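Local structure of type II restriction enzyme BsoBI (1DC1) at residues A32-K35 with N36-T40; K18-Y21 with E22-R25. The protein recognises the degenerate double-stranded DNA sequence 5'-CYCGRG-3' as a homodimer and cleaves it after the first cytosine. All coordinates share one frame; numbering follows the deposited sequence.

In the fold
Both contacts belong to the long helix 21-53. Contact 2 (18-25) forms its N-terminal start and contact 1 (32-40) lies farther along it; their centres are 22 Å apart and their nearest atoms about 8 Å, so they follow one another without touching. Each meets the second subunit of the dimer and comes, at its nearest atom, to about 5 Å from the bound DNA. In contact 1 the side chain of Lys35 is about 7 Å from that of Arg131, a residue that interacts with DNA. Contact 2 lies near the predicted metal site: the side chain of Thr19 is about 10 Å from that of Lys242, a predicted magnesium-site residue.

Contact 1 of 2, residues A32-K35 with N36-T40; sequences ALEK and NKRST
Glu34 and Arg38 form an i to i+4 salt bridge on one flank of the long helix 21-53, and the two side chains run side by side, pointing the same way. The approach is not flat on flat: the carboxylate and guanidinium planes are turned 73° apart, and Glu34 OE2 sits at the edge of the guanidinium, near its plane. The bond from Arg38 NE to Glu34 OE2 is 3.0 Å long, with an N-H...O angle of 157°, and reaches the oxygen on its anti side, somewhat out of the carboxylate plane. Glu34 gets there because its CG is anti to the backbone N and the chain then bends at chi2 (67°); the Arg38 chain bends at chi2 and holds NE out from the helix, where the Glu34 carboxylate reaches it. Beneath the ion pair, Arg38 N bonds to Glu34 O at 2.9 Å, so backbone and side chain join the same two residues. Both side chains also touch Met130 and Ile133 of helix 110-152.

Lys37 crosses Glu34 at about a right angle: its CD lies 3.7 Å from Glu34 OE1, while NZ stays 4.4 Å from that oxygen, an attraction short of a salt bridge. The subunit interface engages other side chains. Asn36 ND2 bonds to the backbone O of Ser76 of the second subunit. Ser39 OG donates to Asn36 O at 2.6 Å and is also hydrogen-bonded to Arg117 of the second subunit. Back at the ion pair, one water closes the ring: it donates to Glu34 OE2 at 2.9 Å and accepts from Arg38 NH2 at 2.7 Å.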
# COMPACT_ATOMS: atom_id res chain seq x y z
N ALA D 32 -15.88 7.49 -1.50
CA ALA D 32 -15.90 8.94 -1.48
C ALA D 32 -16.94 9.45 -0.50
O ALA D 32 -16.72 10.43 0.22
CB ALA D 32 -16.16 9.51 -2.90
N LEU D 33 -18.10 8.80 -0.45
CA LEU D 33 -19.12 9.23 0.49
C LEU D 33 -18.66 9.08 1.91
O LEU D 33 -18.92 9.95 2.76
CB LEU D 33 -20.41 8.42 0.30
CG LEU D 33 -21.39 9.12 -0.67
CD1 LEU D 33 -20.65 9.97 -1.76
CD2 LEU D 33 -22.25 8.02 -1.32
N GLU D 34 -17.97 7.98 2.19
CA GLU D 34 -17.50 7.74 3.55
C GLU D 34 -16.37 8.72 3.89
O GLU D 34 -16.31 9.24 4.99
CB GLU D 34 -17.05 6.29 3.66
CG GLU D 34 -16.46 5.87 5.00
CD GLU D 34 -17.48 5.88 6.11
OE1 GLU D 34 -18.68 5.96 5.83
OE2 GLU D 34 -17.04 5.79 7.28
N LYS D 35 -15.48 8.96 2.92
CA LYS D 35 -14.39 9.93 3.07
C LYS D 35 -14.96 11.29 3.45
O LYS D 35 -14.44 11.93 4.36
CB LYS D 35 -13.59 10.04 1.77
CG LYS D 35 -12.29 10.74 1.95
CD LYS D 35 -11.39 10.50 0.74
CE LYS D 35 -11.48 11.60 -0.32
NZ LYS D 35 -10.29 11.65 -1.24
N ASN D 36 -16.01 11.74 2.77
CA ASN D 36 -16.60 13.04 3.11
C ASN D 36 -17.20 13.07 4.52
O ASN D 36 -17.08 14.06 5.24
CB ASN D 36 -17.60 13.43 2.06
CG ASN D 36 -16.91 13.89 0.82
OD1 ASN D 36 -16.00 14.71 0.90
ND2 ASN D 36 -17.29 13.36 -0.33
N LYS D 37 -17.81 11.96 4.92
CA LYS D 37 -18.35 11.84 6.26
C LYS D 37 -17.25 11.92 7.31
O LYS D 37 -17.43 12.54 8.37
CB LYS D 37 -19.05 10.48 6.44
CG LYS D 37 -20.35 10.29 5.66
CD LYS D 37 -20.92 8.91 6.01
CE LYS D 37 -21.91 8.44 4.97
NZ LYS D 37 -22.81 7.40 5.50
N ARG D 38 -16.11 11.28 7.03
CA ARG D 38 -14.95 11.26 7.94
C ARG D 38 -14.09 12.55 7.96
O ARG D 38 -13.29 12.77 8.89
CB ARG D 38 -14.04 10.07 7.58
CG ARG D 38 -14.67 8.72 7.85
CD ARG D 38 -15.17 8.60 9.29
NE ARG D 38 -15.69 7.27 9.50
CZ ARG D 38 -15.93 6.71 10.69
NH1 ARG D 38 -15.70 7.39 11.81
NH2 ARG D 38 -16.38 5.46 10.76
N SER D 39 -14.26 13.37 6.93
CA SER D 39 -13.49 14.59 6.72
C SER D 39 -13.71 15.74 7.72
O SER D 39 -12.76 16.45 8.10
CB SER D 39 -13.74 15.07 5.28
OG SER D 39 -15.04 15.59 5.14
N THR D 40 -14.98 15.92 8.12
CA THR D 40 -15.38 16.99 9.03
C THR D 40 -14.49 17.18 10.29
O THR D 40 -14.09 18.30 10.56
CB THR D 40 -16.90 16.85 9.38
OG1 THR D 40 -17.63 16.80 8.15
CG2 THR D 40 -17.42 18.05 10.18
O HOH W 1 -17.20 3.51 9.12

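Contact 2 of 2, residues K18-Y21 with E22-R25; sequences KTTY and EEYR
Thr19 sets its methyl squarely on the Tyr24 ring. CG2 stands 3.5 Å from the ring centroid and 7° off the normal, a CH-pi contact over the centre of one face, and CB approaches the phenol end of the same face, 3.4 Å from Tyr24 CZ. The rotamer of Thr19 explains the pairing: CG2 is anti to the backbone N and reaches the ring, whereas OG1, on the branch beside N, is engaged by Ala282 O, Ile284 N and Asn306 ND2. At the phenol end, Tyr24 OH bonds to Glu285 OE2, which fixes the far end of the ring. Were Tyr24 an alanine, the Thr19 methyl would probably lose the face it packs on and Glu285 its phenol partner.

Thr20 takes a different staggered position from Thr19. With chi1 at 66°, OG1 sits between the backbone N and the carbonyl carbon, where it accepts from Glu23 N at 3.2 Å; the Glu23 side chain lies alongside, its CB 3.3 Å from the same OG1. Thr20 O in turn accepts from Tyr24 N at 3.1 Å, and Tyr21 O from Arg25 N at 3.0 Å.

In the one of two modelled conformers described here, Arg25 runs extended from CG to NE and NH1 meets Glu22 OE1 at 3.1 Å. That salt bridge lies in the guanidinium plane and uses the syn lone pair of the oxygen, while in the same conformer NE pairs with Asp90 of the second subunit. Glu22 OE2 meets the edge of the Tyr21 ring at CD2, the ring and carboxylate planes standing nearly perpendicular. Thr20 is the N-cap of helix 21-53, its OG1 taking Glu23 N, while Thr19, just ahead of it, ties the incoming loop to Ala282 and Ile284.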
# COMPACT_ATOMS: atom_id res chain seq x y z
N LYS D 18 -14.04 -12.21 -11.70
CA LYS D 18 -13.71 -10.83 -12.03
C LYS D 18 -14.72 -9.76 -11.55
O LYS D 18 -15.94 -9.91 -11.73
CB LYS D 18 -13.57 -10.77 -13.56
CG LYS D 18 -12.25 -10.45 -14.12
CD LYS D 18 -12.22 -8.98 -14.48
CE LYS D 18 -11.52 -8.76 -15.78
NZ LYS D 18 -10.89 -7.41 -15.74
N THR D 19 -14.23 -8.66 -10.97
CA THR D 19 -15.10 -7.57 -10.53
C THR D 19 -15.54 -6.83 -11.80
O THR D 19 -14.74 -6.66 -12.76
CB THR D 19 -14.34 -6.56 -9.62
OG1 THR D 19 -13.85 -7.25 -8.47
CG2 THR D 19 -15.24 -5.46 -9.18
N THR D 20 -16.80 -6.40 -11.81
CA THR D 20 -17.30 -5.71 -12.99
C THR D 20 -17.01 -4.21 -12.92
O THR D 20 -16.71 -3.67 -11.84
CB THR D 20 -18.81 -5.87 -13.13
OG1 THR D 20 -19.44 -5.21 -12.04
CG2 THR D 20 -19.23 -7.34 -13.13
N TYR D 21 -17.11 -3.55 -14.08
CA TYR D 21 -16.91 -2.12 -14.15
C TYR D 21 -17.93 -1.37 -13.24
O TYR D 21 -17.56 -0.45 -12.50
CB TYR D 21 -17.03 -1.71 -15.61
CG TYR D 21 -16.76 -0.25 -15.76
CD1 TYR D 21 -15.46 0.23 -15.77
CD2 TYR D 21 -17.80 0.66 -15.75
CE1 TYR D 21 -15.20 1.59 -15.75
CE2 TYR D 21 -17.55 2.03 -15.73
CZ TYR D 21 -16.25 2.48 -15.73
OH TYR D 21 -16.02 3.83 -15.69
N GLU D 22 -19.19 -1.79 -13.27
CA GLU D 22 -20.16 -1.11 -12.43
C GLU D 22 -19.93 -1.26 -10.93
O GLU D 22 -20.21 -0.32 -10.15
CB GLU D 22 -21.57 -1.56 -12.81
CG GLU D 22 -22.03 -0.90 -14.11
CD GLU D 22 -21.88 0.66 -14.12
OE1 GLU D 22 -21.97 1.31 -13.05
OE2 GLU D 22 -21.67 1.23 -15.22
N GLU D 23 -19.40 -2.42 -10.53
CA GLU D 23 -19.11 -2.67 -9.14
C GLU D 23 -17.93 -1.78 -8.71
O GLU D 23 -17.89 -1.27 -7.59
CB GLU D 23 -18.80 -4.16 -8.93
CG GLU D 23 -20.02 -4.97 -8.44
CD GLU D 23 -21.15 -4.12 -7.76
OE1 GLU D 23 -21.00 -3.75 -6.57
OE2 GLU D 23 -22.20 -3.82 -8.42
N TYR D 24 -16.96 -1.60 -9.60
CA TYR D 24 -15.81 -0.73 -9.31
C TYR D 24 -16.30 0.73 -9.13
O TYR D 24 -15.94 1.39 -8.15
CB TYR D 24 -14.75 -0.80 -10.44
CG TYR D 24 -13.77 -1.98 -10.31
CD1 TYR D 24 -13.09 -2.24 -9.10
CD2 TYR D 24 -13.52 -2.83 -11.38
CE1 TYR D 24 -12.20 -3.31 -8.96
CE2 TYR D 24 -12.61 -3.92 -11.23
CZ TYR D 24 -11.97 -4.14 -10.02
OH TYR D 24 -11.09 -5.17 -9.87
N ARG D 25 -17.10 1.25 -10.07
CA ARG D 25 -17.62 2.60 -9.95
C ARG D 25 -18.44 2.74 -8.65
O ARG D 25 -18.26 3.71 -7.88
CB ARG D 25 -18.45 2.90 -11.20
CG ARG D 25 -19.20 4.17 -11.15
CD ARG D 25 -19.87 4.41 -12.50
NE ARG D 25 -20.78 5.54 -12.34
CZ ARG D 25 -22.09 5.43 -12.16
NH1 ARG D 25 -22.64 4.22 -12.12
NH2 ARG D 25 -22.85 6.50 -11.95